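Long-range contacts in structural PPIase-like protein L605 (Mimivirus, PDB 2OSE), which forms a cyclophilin-type homotrimer and may bind cyclosporin A and catalyse the cis-trans isomerisation of peptidyl-prolyl bonds: residues 17-22 and 31-36; 44-49 and 103-108; 79-84 and 198-203; 89-94 and 146-151; 127-132 and 168-173. All coordinates share one frame; numbering follows the deposited sequence.

Interaction 1 of 5, residues 17-22 and 31-36; sequences VYMDIV and LQIKLF
Y18 touches L31 through CB, 3.6 Å from L31 O, while its ring swings away from the second strand to meet the Y206 ring edge-to-face. Y206 serves both strands, because its OH also bonds NE2 of Q32, the cross-strand partner of Y18. The ring takes its course from chi1 (54°), which sets CG between the backbone N and the carbonyl carbon. Residues 17-22 and 31-35 belong to the beta hairpin of strands 16-23 and 26-35 in the cyclophilin barrel, with V17/I33 and M19/L31 as hydrogen-bonded antiparallel pairs. V17 N lies 2.9 Å from I33 O, in its carbonyl plane; L31 N reaches M19 O at 2.7 Å, tilted 32° from the M19 carbonyl plane. The face of V17, M19, L31 and I33 is apolar. V17 CG2 rests 3.9 Å from I33 CB and also touches L35 CD1, the V17 and L35 side chains crossing at about a right angle. F47 of helix 41-52 covers V17, M19 and L35. I21 CD1 reaches over to L31 CD1 (3.8 Å).

Interaction 2 of 5, residues 44-49 and 103-108; sequences VENFVQ and AGTVYC
One hydrogen bond crosses between N46 and V106: V106 N donates to N46 OD1 (2.9 Å, 152° at the hydrogen), approaching 28° out of the amide carbonyl plane. With chi1 at -177°, CG of N46 lies opposite its backbone N and the amide reaches out from the helix to this loop N-H. The same OD1 sits 3.3 Å from T105 CA and 3.5 Å from V106 CG2. Y107 OH lies 3.5 Å from E45 CB and bonds A42 O, and E45 OE2 forms a salt bridge with R37. Apolar contacts flank the bond. V106 CG1 packs 3.9 Å from Q49 CB, and Y107 CE2 approaches N46 CB obliquely at 3.9 Å. Within the loop, V106 CG2 lies over the centre of the Y107 ring, 3.8 Å above its plane. V106, just before Y107 at the centre of an inverse gamma turn, is thus held by a buried asparagine of helix 41-52, one of the helices that close the ends of a cyclophilin barrel.

Interaction 3 of 5, residues 79-84 and 198-203; sequences CKFHNV and FSIGKC
C79 meets I200 twice: its carbonyl O receives I200 N at 2.8 Å, and its CB lies 3.9 Å from I200 CD1. The same oxygen is close to S199 CB (3.2 Å). K80 faces S199 in a single backbone bridge, its extended side chain leading off, and K80 O is hydrogen-bonded to S92 OG. This short pairing attaches the chain before strand 83-85 to strand 198-205, whose other side bonds to strand 16-23 in the cyclophilin barrel. F81 N then donates to F198 O at 2.8 Å in an almost straight bond (172°), although the donor is tilted 32° from the carbonyl plane. The F81 ring turns its edge to F198 O, which lies near the ring plane. F81 CE2 comes to 3.7 Å from I200 CG1, the two side chains crossing at about a right angle. A water accepts from F198 N (2.8 Å) and donates to F81 O, extending the bridge by one step. H82 and N83 pack on G192 of a neighbouring subunit.

Interaction 4 of 5, residues 89-94 and 146-151; sequences YIVSGD and TFMITL
Strands 89-92 and 147-150 run antiparallel (160°), their axes 4.7 Å apart. They are neighbours in the cyclophilin barrel, where I90/I149 and S92/F147 are the hydrogen-bonded pairs and Y89/T150 and V91/M148 the non-hydrogen-bonded ones. I90 N reaches I149 O at 2.9 Å, and S92 N F147 O at 3.0 Å. Inside the barrel, the F147 ring lays one face over S92 CA, CZ being 3.8 Å from S92 CB, and F47 and Y76 meet the ring edge-to-face. I90 and I149 lie side by side; I90 CG2 also touches L151 CD1 (4.0 Å). At G93, positive phi (127°) and closeness to T146 suit a residue lacking CB. The face of Y89, V91 and M148, which probably corresponds to the substrate groove of other cyclophilins, takes A191 of a neighbouring subunit. V91 CG2 touches M148 CG (3.9 Å). M148 CE makes a CH-pi contact over the Y89 ring face, 4.1 Å from its centroid and 12° off the normal, and SD a Met-aromatic contact, oblique to the ring.

Interaction 5 of 5, residues 127-132 and 168-173; sequences GLLSLV and VVIGQV
I170 lays its CD1 between two leucines of the opposite strand, 3.7 Å from L129 CD2 and 3.7 Å from L131 CG. With chi1 at 58°, CG1 is flanked by both backbone neighbours of CA, which swings the chain end over strand 128-131; the I170 side chain crosses L131 at about a right angle and L129 obliquely. The overlap accompanies a classic beta bulge, in which I170 and G171 both face L129. L129 O accepts I170 N at 2.9 Å and, weakly, G171 N at 3.3 Å. The return bond, from L129 N to G171 O, comes from above the carbonyl plane, 57° out of it. Beyond the bulge the pairing is regular, V173 N meeting G127 O at 2.7 Å nearly in line with the carbonyl, while V173 CG2 rests on that oxygen (3.5 Å). Neither G127, beside V173 CB, nor G171, beside L129 CD2, has a side chain to crowd them. On the other face, S130 CB sits 3.1 Å from V168 O and its OG bonds H123 NE2; the L128 and Q172 side chains cross obliquely, L128 CD2 lying 4.2 Å from Q172 CB. L129 and I170 look into the cyclophilin barrel, under L35 and helix 41-52. Backbone bonds thus set the register, and the bulge, by gathering two N-H groups on one oxygen, keeps I170 against the leucines of the apolar core.

All five contacts are mainly buried, but their surroundings differ. Interactions 1, 4 and 5 are antiparallel strand pairs joined into one sheet: K34 N meets Q172 O (2.9 Å) between 1 and 5, and M148 O meets S130 N (2.8 Å) between 4 and 5. Interaction 3, a lone bridge completed by water, continues this sheet from interaction 1 through V22 N and S199 O. Interaction 2 joins a helix to a loop, by an asparagine amide instead of strand bonds. Its F47 ring enters the core shared by interactions 1, 4 and 5, packing on M19, F147 and L129. Interactions 3 and 4 meet G192 of a neighbouring subunit, which V132 of interaction 5 also reaches.

Interaction 1 of 5, residues 17-22 and 31-36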
# COMPACT_ATOMS: atom_id res chain seq x y z
N VAL A 17 -22.13 0.15 -23.11
CA VAL A 17 -20.75 -0.30 -23.32
C VAL A 17 -20.53 -1.62 -22.61
O VAL A 17 -21.32 -1.99 -21.73
CB VAL A 17 -19.72 0.72 -22.81
CG1 VAL A 17 -19.85 2.09 -23.52
CG2 VAL A 17 -19.84 0.86 -21.27
N TYR A 18 -19.45 -2.30 -22.96
CA TYR A 18 -19.05 -3.55 -22.30
C TYR A 18 -17.58 -3.52 -21.86
O TYR A 18 -16.75 -2.80 -22.44
CB TYR A 18 -19.30 -4.76 -23.22
CG TYR A 18 -18.63 -4.62 -24.59
CD1 TYR A 18 -17.33 -5.08 -24.79
CD2 TYR A 18 -19.28 -3.98 -25.66
CE1 TYR A 18 -16.69 -4.93 -26.06
CE2 TYR A 18 -18.64 -3.81 -26.91
CZ TYR A 18 -17.34 -4.29 -27.09
OH TYR A 18 -16.70 -4.13 -28.32
N MET A 19 -17.28 -4.33 -20.85
CA MET A 19 -15.94 -4.54 -20.34
C MET A 19 -15.81 -5.99 -19.87
O MET A 19 -16.49 -6.40 -18.90
CB MET A 19 -15.70 -3.69 -19.08
CG MET A 19 -15.26 -2.32 -19.29
SD MET A 19 -15.30 -1.42 -17.69
CE MET A 19 -14.90 0.15 -18.44
N ASP A 20 -14.89 -6.73 -20.49
CA ASP A 20 -14.41 -8.01 -19.91
C ASP A 20 -13.62 -7.74 -18.63
O ASP A 20 -12.88 -6.75 -18.56
CB ASP A 20 -13.48 -8.74 -20.88
CG ASP A 20 -14.22 -9.51 -21.90
OD1 ASP A 20 -15.39 -9.90 -21.67
OD2 ASP A 20 -13.62 -9.73 -22.97
N ILE A 21 -13.79 -8.61 -17.63
CA ILE A 21 -13.00 -8.55 -16.38
C ILE A 21 -12.05 -9.74 -16.42
O ILE A 21 -12.46 -10.86 -16.74
CB ILE A 21 -13.88 -8.60 -15.10
CG1 ILE A 21 -15.02 -7.55 -15.18
CG2 ILE A 21 -13.04 -8.40 -13.80
CD1 ILE A 21 -14.53 -6.12 -14.96
N VAL A 22 -10.76 -9.46 -16.20
CA VAL A 22 -9.70 -10.47 -16.38
C VAL A 22 -9.07 -10.71 -15.01
O VAL A 22 -8.92 -9.79 -14.20
CB VAL A 22 -8.65 -9.99 -17.44
CG1 VAL A 22 -7.37 -10.89 -17.48
CG2 VAL A 22 -9.29 -9.89 -18.83
N LEU A 31 -18.97 -7.14 -17.99
CA LEU A 31 -19.94 -6.15 -17.52
C LEU A 31 -20.52 -5.41 -18.71
O LEU A 31 -19.81 -5.11 -19.64
CB LEU A 31 -19.26 -5.14 -16.57
CG LEU A 31 -18.56 -5.71 -15.33
CD1 LEU A 31 -17.93 -4.50 -14.56
CD2 LEU A 31 -19.50 -6.51 -14.43
N GLN A 32 -21.83 -5.17 -18.69
CA GLN A 32 -22.53 -4.41 -19.70
C GLN A 32 -23.14 -3.26 -18.96
O GLN A 32 -23.84 -3.45 -17.98
CB GLN A 32 -23.65 -5.27 -20.28
CG GLN A 32 -23.14 -6.48 -21.15
CD GLN A 32 -24.32 -7.28 -21.64
OE1 GLN A 32 -25.00 -7.90 -20.84
NE2 GLN A 32 -24.59 -7.24 -22.94
N ILE A 33 -22.85 -2.05 -19.42
CA ILE A 33 -23.17 -0.86 -18.64
C ILE A 33 -23.95 0.12 -19.50
O ILE A 33 -23.54 0.42 -20.62
CB ILE A 33 -21.86 -0.18 -18.14
CG1 ILE A 33 -21.11 -1.07 -17.14
CG2 ILE A 33 -22.14 1.20 -17.46
CD1 ILE A 33 -19.64 -0.69 -16.97
N LYS A 34 -25.08 0.59 -18.98
CA LYS A 34 -25.83 1.66 -19.62
C LYS A 34 -25.54 3.00 -18.93
O LYS A 34 -25.70 3.11 -17.73
CB LYS A 34 -27.33 1.37 -19.49
CG LYS A 34 -28.21 2.39 -20.21
CD LYS A 34 -29.71 1.96 -20.13
CE LYS A 34 -30.52 2.58 -19.03
NZ LYS A 34 -31.98 2.73 -19.44
N LEU A 35 -25.16 4.01 -19.70
CA LEU A 35 -24.79 5.31 -19.16
C LEU A 35 -25.93 6.31 -19.29
O LEU A 35 -26.84 6.15 -20.12
CB LEU A 35 -23.51 5.84 -19.83
CG LEU A 35 -22.35 4.91 -19.44
CD1 LEU A 35 -21.90 4.12 -20.67
CD2 LEU A 35 -21.22 5.65 -18.87
N PHE A 36 -25.89 7.33 -18.43
CA PHE A 36 -26.96 8.33 -18.38
C PHE A 36 -26.27 9.64 -18.77
O PHE A 36 -25.74 10.33 -17.92
CB PHE A 36 -27.58 8.46 -16.98
CG PHE A 36 -27.86 7.13 -16.26
CD1 PHE A 36 -28.53 6.07 -16.90
CD2 PHE A 36 -27.49 6.96 -14.94
CE1 PHE A 36 -28.79 4.89 -16.22
CE2 PHE A 36 -27.76 5.80 -14.25
CZ PHE A 36 -28.40 4.75 -14.89

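Interaction 2 of 5, residues 44-49 and 103-108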
# COMPACT_ATOMS: atom_id res chain seq x y z
N VAL A 44 -19.51 11.36 -18.92
CA VAL A 44 -20.06 10.24 -19.74
C VAL A 44 -19.33 10.08 -21.07
O VAL A 44 -18.92 8.97 -21.45
CB VAL A 44 -21.58 10.40 -19.92
CG1 VAL A 44 -22.14 9.41 -20.99
CG2 VAL A 44 -22.25 10.18 -18.59
N GLU A 45 -19.14 11.19 -21.80
CA GLU A 45 -18.42 11.10 -23.07
C GLU A 45 -16.97 10.65 -22.91
O GLU A 45 -16.49 9.84 -23.70
CB GLU A 45 -18.53 12.41 -23.91
CG GLU A 45 -19.95 12.70 -24.41
CD GLU A 45 -20.54 11.64 -25.37
OE1 GLU A 45 -19.80 10.93 -26.09
OE2 GLU A 45 -21.79 11.53 -25.39
N ASN A 46 -16.30 11.12 -21.86
CA ASN A 46 -14.95 10.65 -21.61
C ASN A 46 -14.95 9.15 -21.32
O ASN A 46 -14.15 8.42 -21.86
CB ASN A 46 -14.33 11.41 -20.42
CG ASN A 46 -12.88 11.02 -20.15
OD1 ASN A 46 -12.03 11.02 -21.07
ND2 ASN A 46 -12.57 10.70 -18.88
N PHE A 47 -15.88 8.69 -20.48
CA PHE A 47 -15.99 7.25 -20.20
C PHE A 47 -16.23 6.46 -21.48
O PHE A 47 -15.48 5.52 -21.77
CB PHE A 47 -17.10 6.97 -19.18
CG PHE A 47 -17.11 5.53 -18.70
CD1 PHE A 47 -16.37 5.14 -17.58
CD2 PHE A 47 -17.87 4.55 -19.38
CE1 PHE A 47 -16.35 3.81 -17.14
CE2 PHE A 47 -17.86 3.20 -18.95
CZ PHE A 47 -17.11 2.84 -17.82
N VAL A 48 -17.25 6.83 -22.25
CA VAL A 48 -17.53 6.12 -23.50
C VAL A 48 -16.37 6.14 -24.51
O VAL A 48 -16.07 5.11 -25.13
CB VAL A 48 -18.88 6.60 -24.17
CG1 VAL A 48 -19.12 5.87 -25.47
CG2 VAL A 48 -20.06 6.38 -23.27
N GLN A 49 -15.69 7.29 -24.69
CA GLN A 49 -14.61 7.30 -25.69
C GLN A 49 -13.40 6.52 -25.25
O GLN A 49 -12.63 6.04 -26.07
CB GLN A 49 -14.22 8.73 -26.09
CG GLN A 49 -15.36 9.54 -26.65
CD GLN A 49 -16.11 8.85 -27.79
OE1 GLN A 49 -15.53 8.11 -28.58
NE2 GLN A 49 -17.40 9.12 -27.87
N ALA A 103 -4.23 8.49 -14.36
CA ALA A 103 -5.47 8.68 -15.08
C ALA A 103 -5.35 9.82 -16.09
O ALA A 103 -4.40 10.62 -16.05
CB ALA A 103 -6.61 8.96 -14.09
N GLY A 104 -6.34 9.89 -16.99
CA GLY A 104 -6.35 10.93 -18.02
C GLY A 104 -7.73 11.20 -18.53
O GLY A 104 -8.72 10.78 -17.93
N THR A 105 -7.80 11.93 -19.64
CA THR A 105 -9.04 12.29 -20.29
C THR A 105 -8.81 12.39 -21.80
O THR A 105 -7.66 12.55 -22.25
CB THR A 105 -9.68 13.61 -19.75
OG1 THR A 105 -9.05 14.77 -20.35
CG2 THR A 105 -9.63 13.71 -18.21
N VAL A 106 -9.89 12.27 -22.57
CA VAL A 106 -9.83 12.36 -24.04
C VAL A 106 -9.75 13.82 -24.52
O VAL A 106 -9.57 14.10 -25.71
CB VAL A 106 -11.03 11.64 -24.73
CG1 VAL A 106 -11.04 10.14 -24.41
CG2 VAL A 106 -12.39 12.29 -24.34
N TYR A 107 -9.89 14.76 -23.59
CA TYR A 107 -9.88 16.18 -23.93
C TYR A 107 -8.48 16.79 -23.83
O TYR A 107 -8.28 17.75 -23.09
CB TYR A 107 -10.84 16.90 -22.99
CG TYR A 107 -12.21 16.24 -22.90
CD1 TYR A 107 -13.07 16.21 -24.00
CD2 TYR A 107 -12.64 15.66 -21.70
CE1 TYR A 107 -14.33 15.62 -23.92
CE2 TYR A 107 -13.92 15.07 -21.60
CZ TYR A 107 -14.75 15.05 -22.72
OH TYR A 107 -15.98 14.45 -22.65
N CYS A 108 -7.52 16.24 -24.58
CA CYS A 108 -6.08 16.57 -24.41
C CYS A 108 -5.63 16.46 -22.95
O CYS A 108 -4.78 17.24 -22.47
CB CYS A 108 -5.76 17.97 -24.96
SG CYS A 108 -6.31 18.21 -26.65

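Interaction 3 of 5, residues 79-84 and 198-203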
# COMPACT_ATOMS: atom_id res chain seq x y z
N CYS A 79 -6.31 -1.65 -17.87
CA CYS A 79 -6.39 -1.01 -16.55
C CYS A 79 -6.65 -2.00 -15.44
O CYS A 79 -7.49 -2.92 -15.58
CB CYS A 79 -7.51 0.02 -16.52
SG CYS A 79 -7.12 1.48 -17.41
N LYS A 80 -5.95 -1.81 -14.32
CA LYS A 80 -6.17 -2.62 -13.12
C LYS A 80 -7.26 -2.01 -12.26
O LYS A 80 -7.48 -0.79 -12.29
CB LYS A 80 -4.88 -2.75 -12.29
CG LYS A 80 -3.67 -3.28 -13.09
CD LYS A 80 -2.46 -3.53 -12.18
CE LYS A 80 -1.26 -4.08 -13.01
NZ LYS A 80 -0.01 -4.05 -12.15
N PHE A 81 -7.95 -2.85 -11.49
CA PHE A 81 -8.83 -2.35 -10.46
C PHE A 81 -7.95 -2.10 -9.26
O PHE A 81 -7.46 -3.04 -8.64
CB PHE A 81 -9.99 -3.33 -10.19
CG PHE A 81 -11.02 -3.32 -11.30
CD1 PHE A 81 -12.06 -2.37 -11.29
CD2 PHE A 81 -10.89 -4.17 -12.38
CE1 PHE A 81 -12.98 -2.32 -12.35
CE2 PHE A 81 -11.81 -4.14 -13.43
CZ PHE A 81 -12.86 -3.21 -13.41
N HIS A 82 -7.74 -0.82 -8.96
CA HIS A 82 -6.65 -0.38 -8.05
C HIS A 82 -7.06 -0.18 -6.60
O HIS A 82 -6.20 -0.18 -5.69
CB HIS A 82 -5.89 0.84 -8.61
CG HIS A 82 -6.72 2.07 -8.83
ND1 HIS A 82 -7.30 2.78 -7.80
CD2 HIS A 82 -7.00 2.77 -9.96
CE1 HIS A 82 -7.91 3.85 -8.27
NE2 HIS A 82 -7.75 3.86 -9.58
N ASN A 83 -8.36 0.01 -6.37
CA ASN A 83 -8.91 0.17 -5.03
C ASN A 83 -10.13 -0.72 -5.07
O ASN A 83 -10.98 -0.57 -5.99
CB ASN A 83 -9.36 1.62 -4.76
CG ASN A 83 -8.23 2.54 -4.29
OD1 ASN A 83 -8.23 2.98 -3.15
ND2 ASN A 83 -7.28 2.85 -5.18
N VAL A 84 -10.21 -1.65 -4.12
CA VAL A 84 -11.28 -2.64 -4.06
C VAL A 84 -11.64 -2.81 -2.60
O VAL A 84 -10.75 -2.81 -1.72
CB VAL A 84 -10.94 -4.01 -4.73
CG1 VAL A 84 -10.58 -3.83 -6.22
CG2 VAL A 84 -9.83 -4.78 -3.96
N PHE A 198 -7.46 -7.74 -10.36
CA PHE A 198 -8.41 -7.74 -11.47
C PHE A 198 -8.06 -6.66 -12.47
O PHE A 198 -7.55 -5.59 -12.11
CB PHE A 198 -9.84 -7.51 -10.93
CG PHE A 198 -10.30 -8.60 -10.01
CD1 PHE A 198 -10.74 -9.81 -10.52
CD2 PHE A 198 -10.28 -8.42 -8.65
CE1 PHE A 198 -11.15 -10.82 -9.67
CE2 PHE A 198 -10.69 -9.45 -7.78
CZ PHE A 198 -11.12 -10.63 -8.28
N SER A 199 -8.38 -6.89 -13.73
CA SER A 199 -8.15 -5.85 -14.73
C SER A 199 -9.24 -5.87 -15.77
O SER A 199 -10.03 -6.82 -15.84
CB SER A 199 -6.78 -6.04 -15.39
OG SER A 199 -6.66 -7.36 -15.86
N ILE A 200 -9.26 -4.82 -16.58
CA ILE A 200 -10.19 -4.71 -17.70
C ILE A 200 -9.54 -5.37 -18.92
O ILE A 200 -8.36 -5.08 -19.23
CB ILE A 200 -10.55 -3.21 -17.99
CG1 ILE A 200 -11.18 -2.58 -16.73
CG2 ILE A 200 -11.43 -3.07 -19.21
CD1 ILE A 200 -11.28 -0.97 -16.77
N GLY A 201 -10.29 -6.26 -19.58
CA GLY A 201 -9.88 -6.83 -20.87
C GLY A 201 -10.48 -6.06 -22.01
O GLY A 201 -10.55 -4.84 -21.96
N LYS A 202 -10.90 -6.76 -23.07
CA LYS A 202 -11.53 -6.06 -24.19
C LYS A 202 -12.70 -5.19 -23.70
O LYS A 202 -13.41 -5.56 -22.77
CB LYS A 202 -12.05 -7.06 -25.25
CG LYS A 202 -11.00 -7.64 -26.19
CD LYS A 202 -11.68 -8.15 -27.51
CE LYS A 202 -10.65 -8.58 -28.55
NZ LYS A 202 -10.08 -7.41 -29.33
N CYS A 203 -12.88 -4.04 -24.33
CA CYS A 203 -13.96 -3.15 -23.99
C CYS A 203 -14.37 -2.42 -25.27
O CYS A 203 -13.64 -2.43 -26.28
CB CYS A 203 -13.58 -2.19 -22.85
SG CYS A 203 -12.13 -1.18 -23.15
O HOH W 1 -7.95 -5.71 -8.47

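Interaction 4 of 5, residues 89-94 and 146-151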
# COMPACT_ATOMS: atom_id res chain seq x y z
N TYR A 89 -17.24 -1.63 -3.16
CA TYR A 89 -16.93 -1.11 -4.52
C TYR A 89 -15.64 -1.64 -5.10
O TYR A 89 -14.79 -2.19 -4.38
CB TYR A 89 -16.88 0.44 -4.55
CG TYR A 89 -15.99 1.06 -3.46
CD1 TYR A 89 -14.60 1.01 -3.56
CD2 TYR A 89 -16.56 1.73 -2.37
CE1 TYR A 89 -13.77 1.59 -2.55
CE2 TYR A 89 -15.73 2.31 -1.35
CZ TYR A 89 -14.36 2.22 -1.47
OH TYR A 89 -13.55 2.76 -0.49
N ILE A 90 -15.49 -1.43 -6.41
CA ILE A 90 -14.20 -1.60 -7.06
C ILE A 90 -13.94 -0.30 -7.84
O ILE A 90 -14.90 0.37 -8.23
CB ILE A 90 -14.18 -2.81 -8.02
CG1 ILE A 90 -15.28 -2.70 -9.08
CG2 ILE A 90 -14.27 -4.15 -7.23
CD1 ILE A 90 -15.25 -3.84 -10.07
N VAL A 91 -12.68 0.04 -8.09
CA VAL A 91 -12.31 1.32 -8.72
C VAL A 91 -11.22 1.07 -9.74
O VAL A 91 -10.33 0.26 -9.51
CB VAL A 91 -11.87 2.39 -7.66
CG1 VAL A 91 -11.47 3.68 -8.33
CG2 VAL A 91 -13.00 2.65 -6.71
N SER A 92 -11.32 1.73 -10.90
CA SER A 92 -10.31 1.60 -11.93
C SER A 92 -10.14 2.92 -12.69
O SER A 92 -10.74 3.91 -12.31
CB SER A 92 -10.66 0.45 -12.89
OG SER A 92 -9.55 0.13 -13.72
N GLY A 93 -9.31 2.94 -13.73
CA GLY A 93 -9.22 4.12 -14.60
C GLY A 93 -7.85 4.74 -14.85
O GLY A 93 -7.77 5.77 -15.51
N ASP A 94 -6.79 4.12 -14.31
CA ASP A 94 -5.41 4.56 -14.58
C ASP A 94 -4.96 4.13 -15.96
O ASP A 94 -4.21 3.15 -16.11
CB ASP A 94 -4.45 3.96 -13.55
CG ASP A 94 -4.28 4.83 -12.34
OD1 ASP A 94 -5.04 5.81 -12.15
OD2 ASP A 94 -3.33 4.53 -11.58
N THR A 146 -11.06 7.97 -13.88
CA THR A 146 -11.26 7.20 -12.64
C THR A 146 -12.73 6.95 -12.32
O THR A 146 -13.52 7.88 -12.16
CB THR A 146 -10.60 7.89 -11.40
OG1 THR A 146 -9.26 8.28 -11.74
CG2 THR A 146 -10.58 6.91 -10.19
N PHE A 147 -13.10 5.68 -12.20
CA PHE A 147 -14.50 5.33 -12.07
C PHE A 147 -14.69 4.24 -11.03
O PHE A 147 -13.79 3.46 -10.77
CB PHE A 147 -15.08 4.92 -13.46
CG PHE A 147 -14.63 3.55 -13.93
CD1 PHE A 147 -15.27 2.40 -13.46
CD2 PHE A 147 -13.59 3.41 -14.83
CE1 PHE A 147 -14.89 1.15 -13.89
CE2 PHE A 147 -13.19 2.15 -15.28
CZ PHE A 147 -13.84 1.03 -14.81
N MET A 148 -15.88 4.18 -10.45
CA MET A 148 -16.21 3.26 -9.40
C MET A 148 -17.46 2.47 -9.80
O MET A 148 -18.37 3.03 -10.39
CB MET A 148 -16.53 4.07 -8.15
CG MET A 148 -16.88 3.24 -6.92
SD MET A 148 -17.40 4.22 -5.51
CE MET A 148 -15.77 4.86 -4.98
N ILE A 149 -17.50 1.18 -9.42
CA ILE A 149 -18.73 0.37 -9.51
C ILE A 149 -19.04 -0.20 -8.14
O ILE A 149 -18.15 -0.80 -7.48
CB ILE A 149 -18.60 -0.77 -10.59
CG1 ILE A 149 -18.28 -0.18 -11.97
CG2 ILE A 149 -19.86 -1.64 -10.63
CD1 ILE A 149 -18.06 -1.21 -13.05
N THR A 150 -20.29 -0.05 -7.71
CA THR A 150 -20.70 -0.58 -6.41
C THR A 150 -20.94 -2.09 -6.47
O THR A 150 -21.54 -2.60 -7.45
CB THR A 150 -21.98 0.10 -5.85
OG1 THR A 150 -22.99 0.14 -6.88
CG2 THR A 150 -21.70 1.53 -5.38
N LEU A 151 -20.54 -2.79 -5.39
CA LEU A 151 -20.67 -4.26 -5.29
C LEU A 151 -21.92 -4.64 -4.53
O LEU A 151 -22.31 -5.82 -4.52
CB LEU A 151 -19.44 -4.90 -4.62
CG LEU A 151 -18.10 -4.72 -5.34
CD1 LEU A 151 -16.93 -5.22 -4.48
CD2 LEU A 151 -18.07 -5.39 -6.72

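Interaction 5 of 5, residues 127-132 and 168-173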
# COMPACT_ATOMS: atom_id res chain seq x y z
N GLY A 127 -24.17 -2.28 -8.46
CA GLY A 127 -23.93 -2.15 -9.90
C GLY A 127 -24.15 -0.78 -10.47
O GLY A 127 -24.45 -0.65 -11.66
N LEU A 128 -24.00 0.27 -9.66
CA LEU A 128 -23.97 1.64 -10.19
C LEU A 128 -22.58 2.04 -10.53
O LEU A 128 -21.65 1.76 -9.74
CB LEU A 128 -24.56 2.62 -9.16
CG LEU A 128 -26.03 2.42 -8.82
CD1 LEU A 128 -26.43 3.50 -7.84
CD2 LEU A 128 -26.90 2.54 -10.08
N LEU A 129 -22.42 2.68 -11.70
CA LEU A 129 -21.17 3.24 -12.17
C LEU A 129 -21.10 4.73 -11.81
O LEU A 129 -22.07 5.46 -12.03
CB LEU A 129 -21.08 3.16 -13.72
CG LEU A 129 -19.88 3.87 -14.38
CD1 LEU A 129 -18.59 3.10 -14.08
CD2 LEU A 129 -20.09 4.05 -15.89
N SER A 130 -19.94 5.18 -11.33
CA SER A 130 -19.79 6.58 -10.93
C SER A 130 -18.39 7.07 -11.24
O SER A 130 -17.49 6.26 -11.51
CB SER A 130 -20.20 6.78 -9.46
OG SER A 130 -19.41 6.00 -8.55
N LEU A 131 -18.20 8.39 -11.28
CA LEU A 131 -16.86 8.94 -11.52
C LEU A 131 -16.28 9.45 -10.20
O LEU A 131 -16.97 10.05 -9.40
CB LEU A 131 -16.87 10.06 -12.58
CG LEU A 131 -17.31 9.62 -13.98
CD1 LEU A 131 -17.38 10.84 -14.94
CD2 LEU A 131 -16.42 8.50 -14.56
N VAL A 132 -15.00 9.18 -9.98
CA VAL A 132 -14.38 9.52 -8.70
C VAL A 132 -13.76 10.94 -8.80
O VAL A 132 -12.95 11.20 -9.70
CB VAL A 132 -13.33 8.45 -8.31
CG1 VAL A 132 -12.60 8.81 -6.98
CG2 VAL A 132 -14.00 7.05 -8.22
N VAL A 168 -20.19 10.87 -8.27
CA VAL A 168 -21.38 11.09 -9.12
C VAL A 168 -21.75 9.89 -10.03
O VAL A 168 -20.96 9.48 -10.87
CB VAL A 168 -21.23 12.40 -9.96
CG1 VAL A 168 -20.05 12.29 -10.92
CG2 VAL A 168 -22.54 12.72 -10.76
N VAL A 169 -22.96 9.37 -9.84
CA VAL A 169 -23.50 8.25 -10.61
C VAL A 169 -23.79 8.66 -12.06
O VAL A 169 -24.55 9.61 -12.32
CB VAL A 169 -24.77 7.69 -9.95
CG1 VAL A 169 -25.42 6.54 -10.80
CG2 VAL A 169 -24.46 7.20 -8.57
N ILE A 170 -23.19 7.92 -12.99
CA ILE A 170 -23.32 8.17 -14.43
C ILE A 170 -23.84 6.94 -15.22
O ILE A 170 -23.96 7.02 -16.44
CB ILE A 170 -21.99 8.65 -15.07
CG1 ILE A 170 -20.86 7.63 -14.86
CG2 ILE A 170 -21.55 10.07 -14.56
CD1 ILE A 170 -19.82 7.76 -15.93
N GLY A 171 -24.16 5.84 -14.52
CA GLY A 171 -24.57 4.63 -15.23
C GLY A 171 -24.93 3.49 -14.32
O GLY A 171 -24.79 3.61 -13.09
N GLN A 172 -25.37 2.37 -14.92
CA GLN A 172 -25.71 1.14 -14.17
C GLN A 172 -25.27 -0.06 -15.00
O GLN A 172 -25.32 -0.02 -16.20
CB GLN A 172 -27.23 1.03 -13.97
CG GLN A 172 -27.99 0.91 -15.31
CD GLN A 172 -29.50 0.72 -15.14
OE1 GLN A 172 -29.97 -0.34 -14.69
NE2 GLN A 172 -30.26 1.74 -15.53
N VAL A 173 -24.94 -1.14 -14.32
CA VAL A 173 -24.65 -2.43 -14.93
C VAL A 173 -25.98 -3.08 -15.27
O VAL A 173 -26.80 -3.27 -14.38
CB VAL A 173 -23.83 -3.32 -13.94
CG1 VAL A 173 -23.64 -4.74 -14.51
CG2 VAL A 173 -22.45 -2.68 -13.63